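Local coordinates for cellulose-binding protein (Saccharophagus degradans, PDB 2X32), which binds the long isoprenoid chain of octaprenyl diphosphate in a YceI-like domain and is implicated in plant cell wall breakdown, at residues I41-E46 with T83-L88; R66-L71 with I152-L158. One frame throughout, in Å; residues are numbered along the deposited sequence.

Interaction 1 (I41-E46 with T83-L88); sequences ISTAGE and TVPVDL. With OTP ((2E,6E,10E,14E,18E,22E,26E)-3,7,11,15,19,23,27,31-octamethyldotriaconta-2,6,10,14,18,22,26,30-octaenyl trihydrogen diphosphate), chain C.
E46 and P85 face each other as an antiparallel, non-hydrogen-bonded pair with their CA atoms 4.8 Å apart. In the neighbouring pair, G45 O accepts the backbone N-H of V86 at 2.8 Å, nearly straight (162° at the hydrogen), with the donor tilted 26° from the carbonyl plane. The same oxygen also meets P85 CA at 3.4 Å, a weaker CA-H...O contact that supplements the hydrogen bond. G45 ends a type I turn from S42 and forms a classic G1 bulge; S42 pins this bend by receiving E46 N on its OG at 3.0 Å. Beside the turn, L88 reaches back from the first turn of its helix. Its CG lies beside the backbone N (chi1 -69°), and the chain forks against the hairpin: CD1 lies against the carbonyl oxygen T43 O at 3.4 Å, while CD2 meets I41 CG2 at 4.0 Å. The I41 and L88 side chains pass alongside one another, running opposite ways. V84 on the strand and V86 just past its end both reach the isoprenoid. V84 CG2 touches the methyl C8 of OTP at 3.7 Å, and V86 CG2 sits 3.6 Å from C2, in the terminal isoprene unit. Strand 46-52 returns from the turn to pair with strand 79-85, where A47 lies against I41 and V86. V84 also packs on V104 and A106 of strand 99-109, I41 and L88 meet Y9 and A8 of strand 7-24, and D87 N-caps helix 88-92 through A90 N.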
ATOM      1  N   ILE A  41       3.542  12.133  -8.412  1.00  3.12           N
ATOM      2  CA  ILE A  41       4.763  11.760  -9.135  1.00  2.34           C
ATOM      3  C   ILE A  41       5.442  13.068  -9.506  1.00  2.39           C
ATOM      4  O   ILE A  41       4.826  13.899 -10.175  1.00  3.93           O
ATOM      5  CB  ILE A  41       4.473  10.922 -10.351  1.00  3.33           C
ATOM      6  CG1 ILE A  41       3.580   9.710 -10.020  1.00  4.26           C
ATOM      7  CG2 ILE A  41       5.763  10.526 -10.997  1.00  3.19           C
ATOM      8  CD1 ILE A  41       3.140   8.888 -11.211  1.00  3.99           C
ATOM      9  N   SER A  42       6.678  13.243  -9.055  1.00  3.27           N
ATOM     10  CA  SER A  42       7.385  14.491  -9.324  1.00  3.75           C
ATOM     11  C   SER A  42       7.866  14.533 -10.775  1.00  3.55           C
ATOM     12  O   SER A  42       8.016  13.515 -11.436  1.00  4.01           O
ATOM     13  CB  SER A  42       8.557  14.597  -8.396  1.00  3.53           C
ATOM     14  OG  SER A  42       9.606  13.693  -8.752  1.00  4.36           O
ATOM     15  N   THR A  43       8.162  15.745 -11.257  1.00  2.70           N
ATOM     16  CA  THR A  43       8.747  15.918 -12.589  1.00  3.52           C
ATOM     17  C   THR A  43      10.158  15.313 -12.703  1.00  2.00           C
ATOM     18  O   THR A  43      10.641  15.046 -13.791  1.00  2.83           O
ATOM     19  CB  THR A  43       8.763  17.363 -12.977  1.00  2.00           C
ATOM     20  OG1 THR A  43       9.541  18.079 -12.000  1.00  4.66           O
ATOM     21  CG2 THR A  43       7.311  17.943 -13.121  1.00  4.42           C
ATOM     22  N   ALA A  44      10.798  15.049 -11.546  1.00  2.91           N
ATOM     23  CA  ALA A  44      12.059  14.305 -11.502  1.00  5.38           C
ATOM     24  C   ALA A  44      11.924  12.785 -11.503  1.00  5.57           C
ATOM     25  O   ALA A  44      12.907  12.054 -11.415  1.00  6.83           O
ATOM     26  CB  ALA A  44      12.895  14.786 -10.323  1.00  7.12           C
ATOM     27  N   GLY A  45      10.679  12.316 -11.586  1.00  6.02           N
ATOM     28  CA  GLY A  45      10.404  10.917 -11.755  1.00  6.95           C
ATOM     29  C   GLY A  45      10.327  10.125 -10.470  1.00  6.56           C
ATOM     30  O   GLY A  45      10.645   8.960 -10.489  1.00 10.03           O
ATOM     31  N   GLU A  46       9.997  10.772  -9.374  1.00  5.00           N
ATOM     32  CA  GLU A  46       9.798  10.049  -8.109  1.00  5.65           C
ATOM     33  C   GLU A  46       8.317   9.957  -7.867  1.00  3.87           C
ATOM     34  O   GLU A  46       7.633  10.971  -7.646  1.00  4.09           O
ATOM     35  CB  GLU A  46      10.497  10.702  -6.923  1.00  6.96           C
ATOM     36  CG  GLU A  46      10.242   9.859  -5.614  1.00 11.01           C
ATOM     37  CD  GLU A  46      11.156  10.208  -4.444  1.00 19.78           C
ATOM     38  OE1 GLU A  46      10.769  11.113  -3.658  1.00 22.08           O
ATOM     39  OE2 GLU A  46      12.211   9.521  -4.299  1.00 17.35           O
ATOM     40  N   THR A  83       8.142   4.916  -2.088  1.00  4.76           N
ATOM     41  CA  THR A  83       8.761   5.727  -3.115  0.50  5.72           C
ATOM     42  C   THR A  83       9.265   4.830  -4.234  1.00  6.72           C
ATOM     43  O   THR A  83       9.807   3.743  -3.989  1.00  7.13           O
ATOM     44  CB  THR A  83       9.894   6.569  -2.527  0.50  5.88           C
ATOM     45  OG1 THR A  83       9.439   7.261  -1.360  0.50  9.86           O
ATOM     46  CG2 THR A  83      10.355   7.568  -3.531  0.50  6.01           C
ATOM     47  N   VAL A  84       9.051   5.251  -5.492  1.00  5.81           N
ATOM     48  CA  VAL A  84       9.341   4.395  -6.695  1.00  7.75           C
ATOM     49  C   VAL A  84       9.879   5.326  -7.768  1.00  8.41           C
ATOM     50  O   VAL A  84       9.193   6.276  -8.121  1.00  7.46           O
ATOM     51  CB  VAL A  84       8.064   3.735  -7.245  1.00  7.48           C
ATOM     52  CG1 VAL A  84       8.371   2.839  -8.505  1.00 10.36           C
ATOM     53  CG2 VAL A  84       7.233   2.889  -6.187  1.00 12.63           C
ATOM     54  N   PRO A  85      11.052   5.023  -8.339  1.00  9.83           N
ATOM     55  CA  PRO A  85      11.506   5.768  -9.525  1.00 11.36           C
ATOM     56  C   PRO A  85      10.697   5.387 -10.737  1.00 10.75           C
ATOM     57  O   PRO A  85      10.401   4.190 -10.951  1.00 12.34           O
ATOM     58  CB  PRO A  85      12.976   5.315  -9.713  1.00 11.00           C
ATOM     59  CG  PRO A  85      13.053   4.082  -8.968  1.00 15.57           C
ATOM     60  CD  PRO A  85      12.149   4.208  -7.782  1.00 12.61           C
ATOM     61  N   VAL A  86      10.260   6.394 -11.500  1.00  8.91           N
ATOM     62  CA  VAL A  86       9.389   6.156 -12.650  1.00  9.42           C
ATOM     63  C   VAL A  86      10.034   6.815 -13.865  1.00  8.68           C
ATOM     64  O   VAL A  86      10.687   7.843 -13.714  1.00  8.48           O
ATOM     65  CB  VAL A  86       8.007   6.821 -12.356  1.00 10.61           C
ATOM     66  CG1 VAL A  86       7.137   7.131 -13.625  1.00 15.19           C
ATOM     67  CG2 VAL A  86       7.325   5.898 -11.348  1.00 14.58           C
ATOM     68  N   ASP A  87       9.864   6.184 -15.018  1.00  7.73           N
ATOM     69  CA  ASP A  87      10.264   6.734 -16.332  1.00  7.87           C
ATOM     70  C   ASP A  87       9.084   7.487 -16.899  1.00  6.04           C
ATOM     71  O   ASP A  87       8.197   6.933 -17.496  1.00  5.44           O
ATOM     72  CB  ASP A  87      10.652   5.577 -17.239  1.00  8.74           C
ATOM     73  CG  ASP A  87      11.125   6.027 -18.609  1.00  9.90           C
ATOM     74  OD1 ASP A  87      10.937   7.205 -18.999  1.00 10.74           O
ATOM     75  OD2 ASP A  87      11.760   5.187 -19.292  1.00 12.73           O
ATOM     76  N   LEU A  88       9.107   8.808 -16.740  1.00  5.47           N
ATOM     77  CA  LEU A  88       7.988   9.616 -17.190  1.00  4.05           C
ATOM     78  C   LEU A  88       7.785   9.551 -18.705  1.00  4.12           C
ATOM     79  O   LEU A  88       6.653   9.691 -19.174  1.00  4.15           O
ATOM     80  CB  LEU A  88       8.191  11.102 -16.818  1.00  4.43           C
ATOM     81  CG  LEU A  88       8.109  11.405 -15.298  1.00  3.88           C
ATOM     82  CD1 LEU A  88       8.412  12.866 -15.068  1.00  6.87           C
ATOM     83  CD2 LEU A  88       6.774  11.114 -14.799  1.00  7.06           C
TER
HETATM   84  O7  OTP C1174     -11.310 -13.635  16.196  0.50 32.14           O
HETATM   85  P2  OTP C1174     -11.636 -12.412  17.012  0.50 29.91           P
HETATM   86  O5  OTP C1174     -11.670 -12.692  18.504  0.50 31.96           O
HETATM   87  O6  OTP C1174     -12.804 -11.613  16.500  0.50 29.44           O
HETATM   88  O4  OTP C1174     -10.294 -11.468  16.841  1.00 32.65           O
HETATM   89  P1  OTP C1174     -10.185 -10.066  16.046  1.00 31.70           P
HETATM   90  O2  OTP C1174     -10.087 -10.448  14.582  1.00 33.32           O
HETATM   91  O3  OTP C1174     -11.104  -8.973  16.551  1.00 37.61           O
HETATM   92  O1  OTP C1174      -8.692  -9.491  16.294  1.00 30.72           O
HETATM   93  C40 OTP C1174      -7.600 -10.202  15.677  1.00 23.59           C
HETATM   94  C39 OTP C1174      -6.849  -9.291  14.697  1.00 20.06           C
HETATM   95  C37 OTP C1174      -6.509  -9.661  13.477  1.00 16.74           C
HETATM   96  C38 OTP C1174      -6.823 -11.000  12.797  1.00 17.55           C
HETATM   97  C36 OTP C1174      -5.714  -8.697  12.601  1.00 17.38           C
HETATM   98  C35 OTP C1174      -4.270  -9.074  12.402  1.00 18.06           C
HETATM   99  C34 OTP C1174      -3.576  -8.104  11.426  1.00 17.41           C
HETATM  100  C32 OTP C1174      -2.618  -8.432  10.551  1.00 13.20           C
HETATM  101  C33 OTP C1174      -2.171  -9.839  10.346  1.00 14.32           C
HETATM  102  C31 OTP C1174      -2.109  -7.324   9.617  1.00 13.34           C
HETATM  103  C30 OTP C1174      -0.630  -7.032   9.604  1.00 13.68           C
HETATM  104  C29 OTP C1174      -0.263  -5.989   8.554  1.00 11.86           C
HETATM  105  C27 OTP C1174       0.856  -6.005   7.838  1.00 10.61           C
HETATM  106  C28 OTP C1174       2.002  -6.995   8.030  1.00 13.01           C
HETATM  107  C26 OTP C1174       1.072  -5.027   6.704  1.00 10.32           C
HETATM  108  C25 OTP C1174      -0.073  -4.092   6.380  1.00  8.88           C
HETATM  109  C24 OTP C1174       0.014  -3.434   4.992  1.00  9.27           C
HETATM  110  C22 OTP C1174       0.423  -2.194   4.734  1.00  8.65           C
HETATM  111  C23 OTP C1174       0.748  -1.142   5.765  1.00 10.54           C
HETATM  112  C21 OTP C1174       0.508  -1.769   3.297  1.00  8.95           C
HETATM  113  C20 OTP C1174       1.965  -1.574   2.798  1.00 12.14           C
HETATM  114  C19 OTP C1174       2.061  -1.086   1.353  1.00  9.21           C
HETATM  115  C17 OTP C1174       2.397  -1.820   0.293  1.00  8.99           C
HETATM  116  C18 OTP C1174       2.920  -3.214   0.316  1.00 11.92           C
HETATM  117  C16 OTP C1174       2.252  -1.203  -1.090  1.00  8.54           C
HETATM  118  C15 OTP C1174       3.552  -1.137  -1.839  1.00  7.86           C
HETATM  119  C14 OTP C1174       3.460  -0.218  -3.031  1.00  8.57           C
HETATM  120  C12 OTP C1174       4.097  -0.411  -4.212  1.00  8.65           C
HETATM  121  C13 OTP C1174       4.947  -1.652  -4.482  1.00 13.39           C
HETATM  122  C11 OTP C1174       4.004   0.564  -5.341  1.00  7.24           C
HETATM  123  C10 OTP C1174       3.040   1.674  -5.218  1.00  8.19           C
HETATM  124  C9  OTP C1174       2.782   2.492  -6.485  1.00  8.40           C
HETATM  125  C7  OTP C1174       3.244   3.724  -6.755  1.00  7.54           C
HETATM  126  C8  OTP C1174       4.013   4.616  -5.801  1.00  7.25           C
HETATM  127  C6  OTP C1174       2.936   4.309  -8.113  1.00  6.38           C
HETATM  128  C5  OTP C1174       4.059   4.161  -9.122  1.00  8.10           C
HETATM  129  C4  OTP C1174       3.761   4.838 -10.427  1.00  9.13           C
HETATM  130  C2  OTP C1174       4.134   4.343 -11.612  1.00  8.20           C
HETATM  131  C3  OTP C1174       4.901   3.099 -11.897  1.00 11.22           C
HETATM  132  C1  OTP C1174       3.793   5.142 -12.838  1.00  8.78           C

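Interaction 2 (R66-L71 with I152-L158); sequences RMRDYL and IETLRNL. With OTP ((2E,6E,10E,14E,18E,22E,26E)-3,7,11,15,19,23,27,31-octamethyldotriaconta-2,6,10,14,18,22,26,30-octaenyl trihydrogen diphosphate), chain C.
L155 keeps its CG beside the backbone N (chi1 -66°) and extends from there, which drives CD2 to 3.5 Å from R66 CB while CD1 turns to the ligand, 3.9 Å from OTP C35. L71 takes the other choice, with CG opposite its backbone N (chi1 177°); CD1 then lies 3.8 Å from I152 CG1, the leucine running alongside the isoleucine in the same direction. From L71 the second branch, CD2, reaches OTP C30 at 3.8 Å. Nearer the surface, R66 stretches out straight, and L158 CB lies over one face of its guanidinium, offset toward the rim. T154 CG2 meets Y70 CB at 3.9 Å, the two side chains lying roughly perpendicular. No direct hydrogen bond joins the two segments, but one water does: it accepts from R66 NH1 at 3.0 Å, donates to L155 O at 2.9 Å and gives a weak third bond to the phosphate-ester oxygen O1 of OTP. The axes are steeply inclined, 127° between their N-to-C directions, and approach to 9.3 Å. This largely apolar helix-helix interface, with a water at its polar rim, flanks the diphosphate end of the pocket, consistent with the mouth of a lipocalin-like YceI barrel.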
ATOM      1  N   ARG A  66      -6.933  -1.223  18.129  1.00  6.63           N
ATOM      2  CA  ARG A  66      -5.834  -2.131  18.482  1.00  6.45           C
ATOM      3  C   ARG A  66      -4.799  -2.118  17.351  1.00  5.96           C
ATOM      4  O   ARG A  66      -3.598  -2.136  17.605  1.00  7.26           O
ATOM      5  CB  ARG A  66      -6.349  -3.538  18.743  1.00  7.23           C
ATOM      6  CG  ARG A  66      -7.169  -3.641  20.027  1.00  9.62           C
ATOM      7  CD  ARG A  66      -7.881  -4.947  20.068  1.00 12.32           C
ATOM      8  NE  ARG A  66      -8.553  -5.144  21.367  1.00 15.47           N
ATOM      9  CZ  ARG A  66      -9.125  -6.287  21.748  1.00 17.60           C
ATOM     10  NH1 ARG A  66      -9.104  -7.368  20.956  1.00 18.49           N
ATOM     11  NH2 ARG A  66      -9.700  -6.359  22.952  1.00 21.08           N
ATOM     12  N   MET A  67      -5.245  -2.089  16.088  1.00  5.78           N
ATOM     13  CA  MET A  67      -4.272  -2.030  15.016  0.50  5.94           C
ATOM     14  C   MET A  67      -3.496  -0.705  15.026  1.00  5.49           C
ATOM     15  O   MET A  67      -2.277  -0.698  14.857  1.00  5.72           O
ATOM     16  CB  MET A  67      -4.922  -2.283  13.667  0.50  6.50           C
ATOM     17  CG  MET A  67      -5.360  -3.721  13.441  0.50  9.82           C
ATOM     18  SD  MET A  67      -5.754  -3.841  11.702  0.50 12.46           S
ATOM     19  CE  MET A  67      -4.105  -3.837  11.009  0.50 15.42           C
ATOM     20  N   ARG A  68      -4.148   0.420  15.269  1.00  4.66           N
ATOM     21  CA  ARG A  68      -3.417   1.676  15.356  1.00  5.02           C
ATOM     22  C   ARG A  68      -2.444   1.722  16.513  1.00  5.34           C
ATOM     23  O   ARG A  68      -1.308   2.147  16.371  1.00  6.15           O
ATOM     24  CB  ARG A  68      -4.385   2.859  15.442  1.00  5.11           C
ATOM     25  CG  ARG A  68      -5.303   3.087  14.258  1.00  6.97           C
ATOM     26  CD  ARG A  68      -6.223   4.297  14.434  1.00  5.99           C
ATOM     27  NE  ARG A  68      -6.925   4.257  15.768  1.00  9.32           N
ATOM     28  CZ  ARG A  68      -8.183   3.884  15.981  1.00 10.93           C
ATOM     29  NH1 ARG A  68      -8.970   3.518  14.991  1.00  8.35           N
ATOM     30  NH2 ARG A  68      -8.690   3.876  17.232  1.00 14.91           N
ATOM     31  N   ASP A  69      -2.895   1.296  17.685  1.00  5.71           N
ATOM     32  CA  ASP A  69      -2.142   1.444  18.914  1.00  6.87           C
ATOM     33  C   ASP A  69      -1.022   0.433  19.082  1.00  6.42           C
ATOM     34  O   ASP A  69       0.078   0.804  19.518  1.00  7.40           O
ATOM     35  CB  ASP A  69      -3.096   1.359  20.106  1.00  7.38           C
ATOM     36  CG  ASP A  69      -4.096   2.534  20.152  1.00  9.16           C
ATOM     37  OD1 ASP A  69      -3.878   3.560  19.454  1.00 10.58           O
ATOM     38  OD2 ASP A  69      -5.099   2.379  20.867  1.00 10.50           O
ATOM     39  N   TYR A  70      -1.290  -0.800  18.718  1.00  6.62           N
ATOM     40  CA  TYR A  70      -0.370  -1.886  19.056  1.00  7.29           C
ATOM     41  C   TYR A  70       0.283  -2.540  17.887  1.00  7.21           C
ATOM     42  O   TYR A  70       1.322  -3.176  18.073  1.00  9.65           O
ATOM     43  CB  TYR A  70      -1.080  -2.951  19.877  1.00  8.18           C
ATOM     44  CG  TYR A  70      -1.759  -2.367  21.068  1.00 10.92           C
ATOM     45  CD1 TYR A  70      -1.063  -1.608  22.014  1.00  9.49           C
ATOM     46  CD2 TYR A  70      -3.090  -2.560  21.225  1.00 11.24           C
ATOM     47  CE1 TYR A  70      -1.736  -1.063  23.122  1.00 11.64           C
ATOM     48  CE2 TYR A  70      -3.756  -2.031  22.281  1.00 12.65           C
ATOM     49  CZ  TYR A  70      -3.102  -1.278  23.210  1.00 10.34           C
ATOM     50  OH  TYR A  70      -3.883  -0.828  24.285  1.00 16.15           O
ATOM     51  N   LEU A  71      -0.253  -2.372  16.677  1.00  5.89           N
ATOM     52  CA  LEU A  71       0.394  -2.925  15.496  1.00  5.77           C
ATOM     53  C   LEU A  71       1.239  -1.842  14.813  1.00  5.10           C
ATOM     54  O   LEU A  71       2.465  -1.901  14.829  1.00  6.62           O
ATOM     55  CB  LEU A  71      -0.598  -3.612  14.583  1.00  6.73           C
ATOM     56  CG  LEU A  71      -0.026  -4.153  13.290  1.00  7.74           C
ATOM     57  CD1 LEU A  71       0.779  -5.412  13.584  1.00  6.76           C
ATOM     58  CD2 LEU A  71      -1.183  -4.349  12.274  1.00  8.50           C
ATOM     59  N   ILE A 152       1.466  -8.244  16.062  1.00  4.91           N
ATOM     60  CA  ILE A 152       0.542  -9.337  15.732  1.00  5.88           C
ATOM     61  C   ILE A 152       0.344 -10.251  16.939  1.00  7.17           C
ATOM     62  O   ILE A 152      -0.785 -10.627  17.240  1.00  7.20           O
ATOM     63  CB  ILE A 152       1.025 -10.103  14.476  1.00  6.32           C
ATOM     64  CG1 ILE A 152       0.940  -9.180  13.265  1.00  8.37           C
ATOM     65  CG2 ILE A 152       0.150 -11.339  14.242  1.00  7.03           C
ATOM     66  CD1 ILE A 152       1.352  -9.816  11.955  1.00  7.99           C
ATOM     67  N   GLU A 153       1.410 -10.508  17.690  1.00  7.03           N
ATOM     68  CA  GLU A 153       1.290 -11.354  18.875  0.50  8.10           C
ATOM     69  C   GLU A 153       0.431 -10.675  19.936  1.00  7.45           C
ATOM     70  O   GLU A 153      -0.379 -11.346  20.587  1.00  6.81           O
ATOM     71  CB  GLU A 153       2.652 -11.715  19.415  0.50  8.56           C
ATOM     72  CG  GLU A 153       2.612 -12.649  20.620  0.50 10.80           C
ATOM     73  CD  GLU A 153       1.957 -13.986  20.346  0.50 13.75           C
ATOM     74  OE1 GLU A 153       1.697 -14.322  19.161  0.50 14.78           O
ATOM     75  OE2 GLU A 153       1.724 -14.727  21.336  0.50 17.28           O
ATOM     76  N   THR A 154       0.560  -9.368  20.085  1.00  5.81           N
ATOM     77  CA  THR A 154      -0.327  -8.614  20.996  1.00  5.50           C
ATOM     78  C   THR A 154      -1.767  -8.751  20.577  1.00  4.99           C
ATOM     79  O   THR A 154      -2.633  -9.135  21.394  1.00  5.93           O
ATOM     80  CB  THR A 154       0.079  -7.114  21.062  1.00  5.28           C
ATOM     81  OG1 THR A 154       1.419  -7.091  21.552  1.00  8.04           O
ATOM     82  CG2 THR A 154      -0.836  -6.287  21.960  1.00  5.84           C
ATOM     83  N   LEU A 155      -2.050  -8.557  19.283  1.00  5.95           N
ATOM     84  CA  LEU A 155      -3.425  -8.726  18.787  1.00  6.46           C
ATOM     85  C   LEU A 155      -3.921 -10.154  19.020  1.00  6.69           C
ATOM     86  O   LEU A 155      -5.069 -10.352  19.393  1.00  6.32           O
ATOM     87  CB  LEU A 155      -3.503  -8.417  17.295  1.00  6.88           C
ATOM     88  CG  LEU A 155      -3.220  -6.959  16.884  1.00 11.43           C
ATOM     89  CD1 LEU A 155      -3.278  -6.805  15.366  1.00 11.88           C
ATOM     90  CD2 LEU A 155      -4.176  -6.065  17.525  1.00  9.74           C
ATOM     91  N   ARG A 156      -3.044 -11.133  18.813  1.00  6.10           N
ATOM     92  CA  ARG A 156      -3.419 -12.551  18.978  1.00  7.76           C
ATOM     93  C   ARG A 156      -3.811 -12.810  20.419  1.00  7.80           C
ATOM     94  O   ARG A 156      -4.871 -13.439  20.691  1.00  8.38           O
ATOM     95  CB  ARG A 156      -2.291 -13.488  18.526  1.00  8.89           C
ATOM     96  CG  ARG A 156      -2.698 -14.935  18.546  1.00 11.70           C
ATOM     97  CD  ARG A 156      -1.579 -15.844  18.114  1.00 15.17           C
ATOM     98  NE  ARG A 156      -0.503 -15.934  19.094  1.00 18.01           N
ATOM     99  CZ  ARG A 156      -0.584 -16.653  20.219  1.00 22.28           C
ATOM    100  NH1 ARG A 156      -1.695 -17.301  20.547  1.00 23.21           N
ATOM    101  NH2 ARG A 156       0.445 -16.712  21.043  1.00 23.87           N
ATOM    102  N   ASN A 157      -2.948 -12.364  21.336  1.00  6.77           N
ATOM    103  CA  ASN A 157      -3.142 -12.627  22.753  1.00  7.05           C
ATOM    104  C   ASN A 157      -4.365 -11.867  23.274  1.00  6.61           C
ATOM    105  O   ASN A 157      -5.119 -12.404  24.116  1.00  8.13           O
ATOM    106  CB  ASN A 157      -1.877 -12.302  23.546  1.00  6.09           C
ATOM    107  CG  ASN A 157      -0.783 -13.349  23.369  1.00  8.79           C
ATOM    108  OD1 ASN A 157       0.371 -13.019  23.096  1.00 10.28           O
ATOM    109  ND2 ASN A 157      -1.127 -14.620  23.600  1.00 12.21           N
ATOM    110  N   LEU A 158      -4.631 -10.667  22.747  1.00  7.67           N
ATOM    111  CA  LEU A 158      -5.794  -9.893  23.156  1.00  7.90           C
ATOM    112  C   LEU A 158      -7.106 -10.544  22.728  1.00 11.02           C
ATOM    113  O   LEU A 158      -8.121 -10.429  23.421  1.00 11.61           O
ATOM    114  CB  LEU A 158      -5.760  -8.487  22.597  1.00  8.58           C
ATOM    115  CG  LEU A 158      -4.879  -7.484  23.312  1.00  6.45           C
ATOM    116  CD1 LEU A 158      -4.764  -6.210  22.524  1.00  7.09           C
ATOM    117  CD2 LEU A 158      -5.389  -7.246  24.741  1.00  8.91           C
TER
HETATM  118  O7  OTP C1174     -11.310 -13.635  16.196  0.50 32.14           O
HETATM  119  P2  OTP C1174     -11.636 -12.412  17.012  0.50 29.91           P
HETATM  120  O5  OTP C1174     -11.670 -12.692  18.504  0.50 31.96           O
HETATM  121  O6  OTP C1174     -12.804 -11.613  16.500  0.50 29.44           O
HETATM  122  O4  OTP C1174     -10.294 -11.468  16.841  1.00 32.65           O
HETATM  123  P1  OTP C1174     -10.185 -10.066  16.046  1.00 31.70           P
HETATM  124  O2  OTP C1174     -10.087 -10.448  14.582  1.00 33.32           O
HETATM  125  O3  OTP C1174     -11.104  -8.973  16.551  1.00 37.61           O
HETATM  126  O1  OTP C1174      -8.692  -9.491  16.294  1.00 30.72           O
HETATM  127  C40 OTP C1174      -7.600 -10.202  15.677  1.00 23.59           C
HETATM  128  C39 OTP C1174      -6.849  -9.291  14.697  1.00 20.06           C
HETATM  129  C37 OTP C1174      -6.509  -9.661  13.477  1.00 16.74           C
HETATM  130  C38 OTP C1174      -6.823 -11.000  12.797  1.00 17.55           C
HETATM  131  C36 OTP C1174      -5.714  -8.697  12.601  1.00 17.38           C
HETATM  132  C35 OTP C1174      -4.270  -9.074  12.402  1.00 18.06           C
HETATM  133  C34 OTP C1174      -3.576  -8.104  11.426  1.00 17.41           C
HETATM  134  C32 OTP C1174      -2.618  -8.432  10.551  1.00 13.20           C
HETATM  135  C33 OTP C1174      -2.171  -9.839  10.346  1.00 14.32           C
HETATM  136  C31 OTP C1174      -2.109  -7.324   9.617  1.00 13.34           C
HETATM  137  C30 OTP C1174      -0.630  -7.032   9.604  1.00 13.68           C
HETATM  138  C29 OTP C1174      -0.263  -5.989   8.554  1.00 11.86           C
HETATM  139  C27 OTP C1174       0.856  -6.005   7.838  1.00 10.61           C
HETATM  140  C28 OTP C1174       2.002  -6.995   8.030  1.00 13.01           C
HETATM  141  C26 OTP C1174       1.072  -5.027   6.704  1.00 10.32           C
HETATM  142  C25 OTP C1174      -0.073  -4.092   6.380  1.00  8.88           C
HETATM  143  C24 OTP C1174       0.014  -3.434   4.992  1.00  9.27           C
HETATM  144  C22 OTP C1174       0.423  -2.194   4.734  1.00  8.65           C
HETATM  145  C23 OTP C1174       0.748  -1.142   5.765  1.00 10.54           C
HETATM  146  C21 OTP C1174       0.508  -1.769   3.297  1.00  8.95           C
HETATM  147  C20 OTP C1174       1.965  -1.574   2.798  1.00 12.14           C
HETATM  148  C19 OTP C1174       2.061  -1.086   1.353  1.00  9.21           C
HETATM  149  C17 OTP C1174       2.397  -1.820   0.293  1.00  8.99           C
HETATM  150  C18 OTP C1174       2.920  -3.214   0.316  1.00 11.92           C
HETATM  151  C16 OTP C1174       2.252  -1.203  -1.090  1.00  8.54           C
HETATM  152  C15 OTP C1174       3.552  -1.137  -1.839  1.00  7.86           C
HETATM  153  C14 OTP C1174       3.460  -0.218  -3.031  1.00  8.57           C
HETATM  154  C12 OTP C1174       4.097  -0.411  -4.212  1.00  8.65           C
HETATM  155  C13 OTP C1174       4.947  -1.652  -4.482  1.00 13.39           C
HETATM  156  C11 OTP C1174       4.004   0.564  -5.341  1.00  7.24           C
HETATM  157  C10 OTP C1174       3.040   1.674  -5.218  1.00  8.19           C
HETATM  158  C9  OTP C1174       2.782   2.492  -6.485  1.00  8.40           C
HETATM  159  C7  OTP C1174       3.244   3.724  -6.755  1.00  7.54           C
HETATM  160  C8  OTP C1174       4.013   4.616  -5.801  1.00  7.25           C
HETATM  161  C6  OTP C1174       2.936   4.309  -8.113  1.00  6.38           C
HETATM  162  C5  OTP C1174       4.059   4.161  -9.122  1.00  8.10           C
HETATM  163  C4  OTP C1174       3.761   4.838 -10.427  1.00  9.13           C
HETATM  164  C2  OTP C1174       4.134   4.343 -11.612  1.00  8.20           C
HETATM  165  C3  OTP C1174       4.901   3.099 -11.897  1.00 11.22           C
HETATM  166  C1  OTP C1174       3.793   5.142 -12.838  1.00  8.78           C
HETATM  167  O   HOH W   1      -7.042  -8.278  18.936  1.00 14.14           O

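The two contacts meet one ligand toward its opposite ends. Interaction 1 meets the apolar tail of OTP and interaction 2 the isoprene units next to its diphosphate, their centres 35 Å apart and on opposite sides of the chain's centre. Their nearest atoms are still about 19 Å from each other; both touch OTP, whose chain runs between them, and K24 NZ adds a hydrogen bond to OTP. The segments alternate along the sequence: helix 61-72, used by 66-71, is followed after a short connection by strand 79-85, used by 83-88. Interaction 1 contributes strand pairing and a tight turn to the tail end, interaction 2 a helix-helix contact to the head end.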